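Local coordinates for hypothetical conserved protein, GK1056 (Geobacillus kaustophilus, PDB 2QYH), which is of unknown function but probably acts as a magnesium-dependent phosphatase of the haloacid dehalogenase-like hydrolase family, at residues V39-F50 and I59-Y69; S183-I192 and N210-V218. All blocks are in the same frame, centred on the assembly; numbering follows the deposited sequence.

In the fold
The chain enters the eight-stranded mixed sheet with strand 5-8, which ends near Asp-9 and Asp-11, and after helix 23-34 returns to it with strand 38-42. Contact 1 closes the next excursion: helix 51-57 fills the link between 39-50 and 59-69, and strand 62-64 docks beside strand 38-42. Strands 101-104 to 174-179 then form the second, antiparallel sheet before the chain comes back for contact 2, where 183-192 and 210-218, joined through strand 202-206, pack side by side against it. The two contacts follow in series, neither nested nor crossed, yet they touch: Ala-42 and Val-63 of contact 1 lie against Lys-184, Gly-187 and Ile-188 of contact 2.

Contact 1. Residues V39-F50 and I59-Y69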
loop_
_atom_site.group_PDB
_atom_site.type_symbol
_atom_site.label_atom_id
_atom_site.label_comp_id
_atom_site.label_asym_id
_atom_site.label_seq_id
_atom_site.Cartn_x
_atom_site.Cartn_y
_atom_site.Cartn_z
ATOM N N VAL D 39 -14.247 12.690 -4.554
ATOM C CA VAL D 39 -13.542 11.621 -5.238
ATOM C C VAL D 39 -13.516 10.403 -4.334
ATOM O O VAL D 39 -13.076 10.474 -3.183
ATOM C CB VAL D 39 -12.102 12.023 -5.559
ATOM C CG1 VAL D 39 -11.365 10.860 -6.206
ATOM C CG2 VAL D 39 -12.105 13.227 -6.479
ATOM N N ALA D 40 -13.985 9.281 -4.851
ATOM C CA ALA D 40 -14.010 8.069 -4.051
ATOM C C ALA D 40 -13.725 6.836 -4.890
ATOM O O ALA D 40 -13.948 6.819 -6.106
ATOM C CB ALA D 40 -15.368 7.929 -3.362
ATOM N N ILE D 41 -13.216 5.808 -4.224
ATOM C CA ILE D 41 -12.915 4.547 -4.873
ATOM C C ILE D 41 -14.053 3.578 -4.567
ATOM O O ILE D 41 -14.602 3.601 -3.473
ATOM C CB ILE D 41 -11.598 3.962 -4.329
ATOM C CG1 ILE D 41 -10.416 4.766 -4.872
ATOM C CG2 ILE D 41 -11.497 2.474 -4.677
ATOM C CD1 ILE D 41 -9.049 4.342 -4.313
ATOM N N ALA D 42 -14.428 2.751 -5.533
ATOM C CA ALA D 42 -15.478 1.755 -5.314
ATOM C C ALA D 42 -14.846 0.436 -5.717
ATOM O O ALA D 42 -14.467 0.257 -6.874
ATOM C CB ALA D 42 -16.693 2.041 -6.174
ATOM N N THR D 43 -14.736 -0.486 -4.770
ATOM C CA THR D 43 -14.091 -1.759 -5.052
ATOM C C THR D 43 -14.606 -2.904 -4.189
ATOM O O THR D 43 -15.288 -2.690 -3.191
ATOM C CB THR D 43 -12.568 -1.630 -4.834
ATOM O OG1 THR D 43 -11.920 -2.866 -5.152
ATOM C CG2 THR D 43 -12.277 -1.273 -3.386
ATOM N N GLY D 44 -14.270 -4.125 -4.588
ATOM C CA GLY D 44 -14.685 -5.282 -3.823
ATOM C C GLY D 44 -13.627 -5.616 -2.786
ATOM O O GLY D 44 -13.838 -6.459 -1.914
ATOM N N ARG D 45 -12.487 -4.936 -2.882
ATOM C CA ARG D 45 -11.370 -5.159 -1.970
ATOM C C ARG D 45 -11.613 -4.690 -0.546
ATOM O O ARG D 45 -12.539 -3.924 -0.267
ATOM C CB ARG D 45 -10.120 -4.453 -2.485
ATOM C CG ARG D 45 -9.708 -4.850 -3.867
ATOM C CD ARG D 45 -8.440 -4.135 -4.240
ATOM N NE ARG D 45 -8.019 -4.438 -5.603
ATOM C CZ ARG D 45 -6.873 -4.026 -6.131
ATOM N NH1 ARG D 45 -6.026 -3.292 -5.412
ATOM N NH2 ARG D 45 -6.572 -4.356 -7.375
ATOM N N ALA D 46 -10.755 -5.164 0.350
ATOM C CA ALA D 46 -10.811 -4.790 1.755
ATOM C C ALA D 46 -10.056 -3.471 1.878
ATOM O O ALA D 46 -9.116 -3.216 1.132
ATOM C CB ALA D 46 -10.129 -5.849 2.597
ATOM N N PRO D 47 -10.460 -2.611 2.814
ATOM C CA PRO D 47 -9.754 -1.335 2.962
ATOM C C PRO D 47 -8.223 -1.473 2.956
ATOM O O PRO D 47 -7.533 -0.772 2.214
ATOM C CB PRO D 47 -10.288 -0.807 4.285
ATOM C CG PRO D 47 -11.722 -1.281 4.261
ATOM C CD PRO D 47 -11.600 -2.707 3.742
ATOM N N PHE D 48 -7.698 -2.389 3.767
ATOM C CA PHE D 48 -6.258 -2.586 3.858
ATOM C C PHE D 48 -5.598 -3.094 2.585
ATOM O O PHE D 48 -4.374 -3.178 2.514
ATOM C CB PHE D 48 -5.904 -3.532 5.016
ATOM C CG PHE D 48 -6.409 -4.939 4.845
ATOM C CD1 PHE D 48 -7.622 -5.334 5.405
ATOM C CD2 PHE D 48 -5.671 -5.874 4.122
ATOM C CE1 PHE D 48 -8.092 -6.644 5.247
ATOM C CE2 PHE D 48 -6.134 -7.188 3.958
ATOM C CZ PHE D 48 -7.345 -7.571 4.521
HETATM N N MSE D 49 -6.394 -3.428 1.577
HETATM C CA MSE D 49 -5.844 -3.932 0.325
HETATM C C MSE D 49 -5.598 -2.848 -0.713
HETATM O O MSE D 49 -5.178 -3.145 -1.833
HETATM C CB MSE D 49 -6.761 -5.002 -0.266
HETATM C CG MSE D 49 -6.548 -6.388 0.310
HETATM SE SE MSE D 49 -7.876 -7.660 -0.294
HETATM C CE MSE D 49 -7.494 -7.679 -2.195
ATOM N N PHE D 50 -5.870 -1.596 -0.356
ATOM C CA PHE D 50 -5.641 -0.497 -1.292
ATOM C C PHE D 50 -5.423 0.832 -0.578
ATOM O O PHE D 50 -5.781 1.903 -1.078
ATOM C CB PHE D 50 -6.789 -0.396 -2.319
ATOM C CG PHE D 50 -8.113 0.038 -1.746
ATOM C CD1 PHE D 50 -8.557 1.352 -1.905
ATOM C CD2 PHE D 50 -8.949 -0.881 -1.107
ATOM C CE1 PHE D 50 -9.815 1.747 -1.445
ATOM C CE2 PHE D 50 -10.215 -0.498 -0.640
ATOM C CZ PHE D 50 -10.649 0.824 -0.813
ATOM N N ILE D 59 -7.088 9.953 -1.281
ATOM C CA ILE D 59 -8.497 9.606 -1.340
ATOM C C ILE D 59 -8.883 8.949 -0.021
ATOM O O ILE D 59 -8.385 7.876 0.310
ATOM C CB ILE D 59 -8.763 8.633 -2.511
ATOM C CG1 ILE D 59 -8.525 9.357 -3.843
ATOM C CG2 ILE D 59 -10.168 8.067 -2.420
ATOM C CD1 ILE D 59 -8.622 8.465 -5.081
ATOM N N ASP D 60 -9.761 9.585 0.742
ATOM C CA ASP D 60 -10.160 9.007 2.018
ATOM C C ASP D 60 -11.662 8.704 2.087
ATOM O O ASP D 60 -12.245 8.624 3.166
ATOM C CB ASP D 60 -9.734 9.928 3.165
ATOM C CG ASP D 60 -10.452 11.260 3.140
ATOM O OD1 ASP D 60 -11.127 11.563 2.124
ATOM O OD2 ASP D 60 -10.338 12.009 4.138
ATOM N N SER D 61 -12.280 8.545 0.920
ATOM C CA SER D 61 -13.696 8.200 0.827
ATOM C C SER D 61 -13.754 6.999 -0.093
ATOM O O SER D 61 -13.052 6.962 -1.099
ATOM C CB SER D 61 -14.504 9.337 0.223
ATOM O OG SER D 61 -14.464 10.463 1.065
ATOM N N PHE D 62 -14.581 6.016 0.241
ATOM C CA PHE D 62 -14.664 4.836 -0.597
ATOM C C PHE D 62 -15.759 3.855 -0.223
ATOM O O PHE D 62 -16.333 3.908 0.863
ATOM C CB PHE D 62 -13.323 4.096 -0.579
ATOM C CG PHE D 62 -12.827 3.747 0.814
ATOM C CD1 PHE D 62 -11.928 4.581 1.481
ATOM C CD2 PHE D 62 -13.260 2.586 1.455
ATOM C CE1 PHE D 62 -11.465 4.264 2.765
ATOM C CE2 PHE D 62 -12.802 2.259 2.744
ATOM C CZ PHE D 62 -11.901 3.102 3.399
ATOM N N VAL D 63 -16.037 2.966 -1.168
ATOM C CA VAL D 63 -16.999 1.896 -1.009
ATOM C C VAL D 63 -16.115 0.664 -1.151
ATOM O O VAL D 63 -15.608 0.385 -2.241
ATOM C CB VAL D 63 -18.040 1.866 -2.149
ATOM C CG1 VAL D 63 -18.873 0.581 -2.054
ATOM C CG2 VAL D 63 -18.949 3.075 -2.075
ATOM N N SER D 64 -15.902 -0.054 -0.053
ATOM C CA SER D 64 -15.076 -1.258 -0.090
ATOM C C SER D 64 -15.924 -2.488 0.230
ATOM O O SER D 64 -17.103 -2.367 0.552
ATOM C CB SER D 64 -13.930 -1.142 0.911
ATOM O OG SER D 64 -14.409 -1.124 2.244
ATOM N N PHE D 65 -15.318 -3.667 0.130
ATOM C CA PHE D 65 -16.008 -4.929 0.402
ATOM C C PHE D 65 -17.332 -5.034 -0.358
ATOM O O PHE D 65 -18.353 -5.403 0.219
ATOM C CB PHE D 65 -16.289 -5.082 1.906
ATOM C CG PHE D 65 -15.083 -5.455 2.733
ATOM C CD1 PHE D 65 -14.327 -6.587 2.429
ATOM C CD2 PHE D 65 -14.748 -4.714 3.864
ATOM C CE1 PHE D 65 -13.254 -6.983 3.246
ATOM C CE2 PHE D 65 -13.681 -5.102 4.684
ATOM C CZ PHE D 65 -12.933 -6.241 4.372
ATOM N N ASN D 66 -17.311 -4.710 -1.648
ATOM C CA ASN D 66 -18.516 -4.770 -2.475
ATOM C C ASN D 66 -19.733 -4.138 -1.811
ATOM O O ASN D 66 -20.830 -4.685 -1.876
ATOM C CB ASN D 66 -18.874 -6.214 -2.839
ATOM C CG ASN D 66 -17.787 -6.907 -3.629
ATOM O OD1 ASN D 66 -16.885 -7.511 -3.055
ATOM N ND2 ASN D 66 -17.860 -6.813 -4.954
ATOM N N GLY D 67 -19.522 -3.001 -1.153
ATOM C CA GLY D 67 -20.615 -2.290 -0.521
ATOM C C GLY D 67 -20.845 -2.474 0.970
ATOM O O GLY D 67 -21.627 -1.730 1.553
ATOM N N GLN D 68 -20.173 -3.431 1.601
ATOM C CA GLN D 68 -20.386 -3.680 3.024
ATOM C C GLN D 68 -19.658 -2.782 4.018
ATOM O O GLN D 68 -19.914 -2.866 5.217
ATOM C CB GLN D 68 -20.092 -5.145 3.339
ATOM C CG GLN D 68 -21.282 -6.044 3.049
ATOM C CD GLN D 68 -21.846 -5.819 1.665
ATOM O OE1 GLN D 68 -21.279 -6.266 0.673
ATOM N NE2 GLN D 68 -22.958 -5.107 1.588
ATOM N N TYR D 69 -18.768 -1.928 3.524
ATOM C CA TYR D 69 -18.015 -1.006 4.372
ATOM C C TYR D 69 -17.751 0.261 3.556
ATOM O O TYR D 69 -16.930 0.258 2.641
ATOM C CB TYR D 69 -16.691 -1.638 4.798
ATOM C CG TYR D 69 -15.966 -0.877 5.879
ATOM C CD1 TYR D 69 -16.447 -0.853 7.190
ATOM C CD2 TYR D 69 -14.797 -0.185 5.596
ATOM C CE1 TYR D 69 -15.773 -0.150 8.195
ATOM C CE2 TYR D 69 -14.118 0.521 6.585
ATOM C CZ TYR D 69 -14.607 0.535 7.881
ATOM O OH TYR D 69 -13.922 1.242 8.846
HETATM O O HOH W 1 -11.374 11.226 -1.260
#
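Strands 39-42 and 62-64 run parallel, 4.5 Å apart at closest approach and at 9°, with Ile-41 paired to Phe-62 and Ala-42 to Val-63. The backbone N of Val-63 donates to Ile-41 O (2.8 Å), and Val-63 O in turn accepts from Thr-43 N. Past the strand ends the pairing goes on in the loops, Phe-65 N donating to Arg-45 O at 2.8 Å.

Beside Ile-41, the ring of Phe-62 takes the edge of Phe-50 on one face, a T-shaped pair with centroids 5.4 Å apart and planes at 80°. Both rings stand between their own backbone N and carbonyl carbon (chi1 55° for Phe-62), which brings CZ of Phe-50 over the Phe-62 face. Pro-47 wedges in among three aromatic side chains, its CG near Phe-62 CE2 and 3.5 Å from Tyr-69 CD2, its CD against Phe-65 CE2. Ala-46 lays its CA over the Phe-65 face, a CH-pi contact 3.8 Å from the centroid. Ser-64 OG donates to Tyr-69 O (2.9 Å), which Ser-64 N grips from the other face of its plane. At the opposite end, Ile-59 CD1 meets Val-39 CG1 at 3.8 Å.

The guanidinium of Arg-45 forms a salt bridge through NH2 with Asp-11 of a probable HAD-type DxDx(T/V) motif. The two strands and intervening helix 51-57 form a beta-alpha-beta unit of the Rossmann-like HAD core.

Contact 2. Residues S183-I192 and N210-V218; sequences SKAEGIRMMI and NDIEMLSFV
Beside the probable active site of the HAD core, Lys-184 and Asp-211 join the segments 183-192 and 210-218, and Lys-184 also forms a salt bridge with Asp-9 of the putative DxDx(T/V) motif. Lys-184 NZ meets Asp-211 OD1 nearly in line with the C-O bond, at 2.6 Å. Its CG lies between the backbone N and the carbonyl carbon (chi1 66°), and from there the chain runs out fully extended to the carboxylate. The other oxygen of Asp-211 is held by the backbone N atoms of Asp-207 and Gly-208, which should fix the rotation of the group.

Ser-183 is the N-cap of helix 184-195: its OG accepts from Glu-186 N and donates to Glu-213 OE1 (2.8 Å), reaching that oxygen on the syn side, 24° out of the carboxylate plane. A valine in place of Ser-183 would probably leave Glu-186 N without its capping acceptor and Glu-213 without this donor, freeing the carboxylate to turn. Ala-185 CB lies alongside the same glutamate, 3.3 Å from Glu-213 CD; the backbones are nearest at Ala-185 and Met-214, whose CA atoms are 4.5 Å apart.

Farther along, Phe-217 fits as a knob among Ala-185, Ile-188, Arg-189 and Ile-192. Its ring edge faces Ile-188 CG2, while CZ lies 3.8 Å from Arg-189 CG, the arginine chain crossing the phenylalanine at about a right angle. Ile-188 CD1 touches Met-214 CG at 3.7 Å, close to the selenium.

The axes of helix segments 184-192 and 212-217 pass 8.8 Å apart at closest approach, at 36°. Met-214 and Val-218 rest on strand 202-206, Leu-215 packs on helix 229-234, and Met-191 reaches strand 69-72.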
loop_
_atom_site.group_PDB
_atom_site.type_symbol
_atom_site.label_atom_id
_atom_site.label_comp_id
_atom_site.label_asym_id
_atom_site.label_seq_id
_atom_site.Cartn_x
_atom_site.Cartn_y
_atom_site.Cartn_z
ATOM N N SER D 183 -23.505 -5.323 -3.062
ATOM C CA SER D 183 -22.728 -5.048 -4.270
ATOM C C SER D 183 -22.177 -3.630 -4.140
ATOM O O SER D 183 -22.721 -2.819 -3.387
ATOM C CB SER D 183 -23.595 -5.160 -5.525
ATOM O OG SER D 183 -24.348 -3.983 -5.736
ATOM N N LYS D 184 -21.106 -3.318 -4.862
ATOM C CA LYS D 184 -20.545 -1.988 -4.731
ATOM C C LYS D 184 -21.437 -0.903 -5.301
ATOM O O LYS D 184 -21.376 0.242 -4.845
ATOM C CB LYS D 184 -19.131 -1.909 -5.325
ATOM C CG LYS D 184 -18.997 -2.087 -6.821
ATOM C CD LYS D 184 -17.532 -1.954 -7.210
ATOM C CE LYS D 184 -17.330 -2.075 -8.712
ATOM N NZ LYS D 184 -15.904 -1.908 -9.117
ATOM N N ALA D 185 -22.279 -1.241 -6.272
ATOM C CA ALA D 185 -23.171 -0.229 -6.826
ATOM C C ALA D 185 -24.156 0.120 -5.726
ATOM O O ALA D 185 -24.571 1.272 -5.586
ATOM C CB ALA D 185 -23.908 -0.762 -8.041
ATOM N N GLU D 186 -24.508 -0.889 -4.936
ATOM C CA GLU D 186 -25.434 -0.727 -3.821
ATOM C C GLU D 186 -24.782 0.165 -2.770
ATOM O O GLU D 186 -25.440 1.014 -2.164
ATOM C CB GLU D 186 -25.763 -2.096 -3.221
ATOM C CG GLU D 186 -26.839 -2.089 -2.149
ATOM C CD GLU D 186 -28.151 -1.478 -2.620
ATOM O OE1 GLU D 186 -28.428 -1.502 -3.845
ATOM O OE2 GLU D 186 -28.910 -0.989 -1.755
ATOM N N GLY D 187 -23.486 -0.040 -2.559
ATOM C CA GLY D 187 -22.757 0.762 -1.596
ATOM C C GLY D 187 -22.722 2.201 -2.073
ATOM O O GLY D 187 -22.790 3.132 -1.273
ATOM N N ILE D 188 -22.609 2.373 -3.389
ATOM C CA ILE D 188 -22.587 3.689 -4.008
ATOM C C ILE D 188 -23.943 4.349 -3.829
ATOM O O ILE D 188 -24.038 5.572 -3.709
ATOM C CB ILE D 188 -22.253 3.587 -5.526
ATOM C CG1 ILE D 188 -20.768 3.268 -5.697
ATOM C CG2 ILE D 188 -22.572 4.886 -6.242
ATOM C CD1 ILE D 188 -20.341 3.066 -7.110
ATOM N N ARG D 189 -24.996 3.541 -3.796
ATOM C CA ARG D 189 -26.333 4.088 -3.631
ATOM C C ARG D 189 -26.539 4.776 -2.280
ATOM O O ARG D 189 -27.143 5.844 -2.235
ATOM C CB ARG D 189 -27.398 3.013 -3.832
ATOM C CG ARG D 189 -28.809 3.576 -3.828
ATOM C CD ARG D 189 -29.803 2.556 -4.341
ATOM N NE ARG D 189 -30.700 2.050 -3.306
ATOM C CZ ARG D 189 -30.303 1.504 -2.162
ATOM N NH1 ARG D 189 -29.013 1.394 -1.887
ATOM N NH2 ARG D 189 -31.198 1.044 -1.300
HETATM N N MSE D 190 -26.058 4.195 -1.180
HETATM C CA MSE D 190 -26.248 4.879 0.103
HETATM C C MSE D 190 -25.208 5.923 0.381
HETATM O O MSE D 190 -25.433 6.828 1.177
HETATM C CB MSE D 190 -26.277 3.933 1.288
HETATM C CG MSE D 190 -25.958 2.528 0.985
HETATM SE SE MSE D 190 -27.220 1.496 1.980
HETATM C CE MSE D 190 -28.460 2.864 2.570
HETATM N N MSE D 191 -24.048 5.781 -0.240
HETATM C CA MSE D 191 -23.040 6.788 -0.060
HETATM C C MSE D 191 -23.730 8.078 -0.522
HETATM O O MSE D 191 -23.789 9.064 0.223
HETATM C CB MSE D 191 -21.833 6.503 -0.939
HETATM C CG MSE D 191 -20.955 7.716 -1.148
HETATM SE SE MSE D 191 -19.298 7.653 -0.188
HETATM C CE MSE D 191 -19.864 8.433 1.473
ATOM N N ILE D 192 -24.292 8.046 -1.737
ATOM C CA ILE D 192 -24.951 9.222 -2.293
ATOM C C ILE D 192 -26.272 9.572 -1.623
ATOM O O ILE D 192 -26.699 10.730 -1.644
ATOM C CB ILE D 192 -25.162 9.093 -3.825
ATOM C CG1 ILE D 192 -26.209 8.022 -4.137
ATOM C CG2 ILE D 192 -23.833 8.759 -4.496
ATOM C CD1 ILE D 192 -26.512 7.875 -5.608
ATOM N N ASN D 210 -17.049 -6.403 -13.585
ATOM C CA ASN D 210 -17.538 -6.158 -12.231
ATOM C C ASN D 210 -17.917 -4.684 -12.052
ATOM O O ASN D 210 -18.475 -4.289 -11.027
ATOM C CB ASN D 210 -16.497 -6.595 -11.189
ATOM C CG ASN D 210 -15.231 -5.766 -11.227
ATOM O OD1 ASN D 210 -15.007 -4.980 -12.145
ATOM N ND2 ASN D 210 -14.386 -5.950 -10.222
ATOM N N ASP D 211 -17.633 -3.885 -13.076
ATOM C CA ASP D 211 -17.956 -2.472 -13.056
ATOM C C ASP D 211 -19.259 -2.162 -13.790
ATOM O O ASP D 211 -19.731 -1.021 -13.765
ATOM C CB ASP D 211 -16.829 -1.660 -13.692
ATOM C CG ASP D 211 -15.548 -1.708 -12.886
ATOM O OD1 ASP D 211 -15.620 -1.480 -11.661
ATOM O OD2 ASP D 211 -14.470 -1.960 -13.470
ATOM N N ILE D 212 -19.846 -3.168 -14.436
ATOM C CA ILE D 212 -21.071 -2.957 -15.197
ATOM C C ILE D 212 -22.250 -2.421 -14.408
ATOM O O ILE D 212 -22.882 -1.447 -14.824
ATOM C CB ILE D 212 -21.503 -4.244 -15.933
ATOM C CG1 ILE D 212 -20.557 -4.503 -17.113
ATOM C CG2 ILE D 212 -22.935 -4.113 -16.421
ATOM C CD1 ILE D 212 -20.804 -5.812 -17.825
ATOM N N GLU D 213 -22.559 -3.043 -13.277
ATOM C CA GLU D 213 -23.687 -2.579 -12.479
ATOM C C GLU D 213 -23.464 -1.135 -12.044
ATOM O O GLU D 213 -24.356 -0.295 -12.158
ATOM C CB GLU D 213 -23.886 -3.470 -11.254
ATOM C CG GLU D 213 -25.034 -3.023 -10.371
ATOM C CD GLU D 213 -25.024 -3.704 -9.022
ATOM O OE1 GLU D 213 -23.915 -3.879 -8.458
ATOM O OE2 GLU D 213 -26.119 -4.049 -8.523
HETATM N N MSE D 214 -22.265 -0.854 -11.551
HETATM C CA MSE D 214 -21.910 0.490 -11.107
HETATM C C MSE D 214 -22.107 1.509 -12.223
HETATM O O MSE D 214 -22.772 2.535 -12.041
HETATM C CB MSE D 214 -20.455 0.523 -10.642
HETATM C CG MSE D 214 -19.870 1.915 -10.586
HETATM SE SE MSE D 214 -18.088 1.927 -9.890
HETATM C CE MSE D 214 -17.074 1.601 -11.503
ATOM N N LEU D 215 -21.527 1.206 -13.379
ATOM C CA LEU D 215 -21.600 2.071 -14.550
ATOM C C LEU D 215 -23.014 2.366 -15.048
ATOM O O LEU D 215 -23.317 3.489 -15.448
ATOM C CB LEU D 215 -20.776 1.458 -15.683
ATOM C CG LEU D 215 -19.587 2.282 -16.155
ATOM C CD1 LEU D 215 -18.705 2.629 -14.978
ATOM C CD2 LEU D 215 -18.812 1.503 -17.191
ATOM N N SER D 216 -23.884 1.366 -15.028
ATOM C CA SER D 216 -25.243 1.585 -15.501
ATOM C C SER D 216 -26.088 2.276 -14.442
ATOM O O SER D 216 -27.074 2.941 -14.760
ATOM C CB SER D 216 -25.889 0.261 -15.881
ATOM O OG SER D 216 -25.995 -0.557 -14.737
ATOM N N PHE D 217 -25.698 2.130 -13.182
ATOM C CA PHE D 217 -26.455 2.740 -12.103
ATOM C C PHE D 217 -26.268 4.236 -11.927
ATOM O O PHE D 217 -27.234 4.956 -11.705
ATOM C CB PHE D 217 -26.153 2.057 -10.773
ATOM C CG PHE D 217 -26.724 2.782 -9.601
ATOM C CD1 PHE D 217 -25.902 3.524 -8.760
ATOM C CD2 PHE D 217 -28.100 2.772 -9.368
ATOM C CE1 PHE D 217 -26.436 4.253 -7.699
ATOM C CE2 PHE D 217 -28.650 3.495 -8.312
ATOM C CZ PHE D 217 -27.813 4.240 -7.473
ATOM N N VAL D 218 -25.030 4.704 -12.011
ATOM C CA VAL D 218 -24.760 6.121 -11.822
ATOM C C VAL D 218 -25.273 7.000 -12.948
ATOM O O VAL D 218 -25.596 6.524 -14.027
ATOM C CB VAL D 218 -23.254 6.375 -11.624
ATOM C CG1 VAL D 218 -22.760 5.553 -10.441
ATOM C CG2 VAL D 218 -22.478 6.036 -12.892
#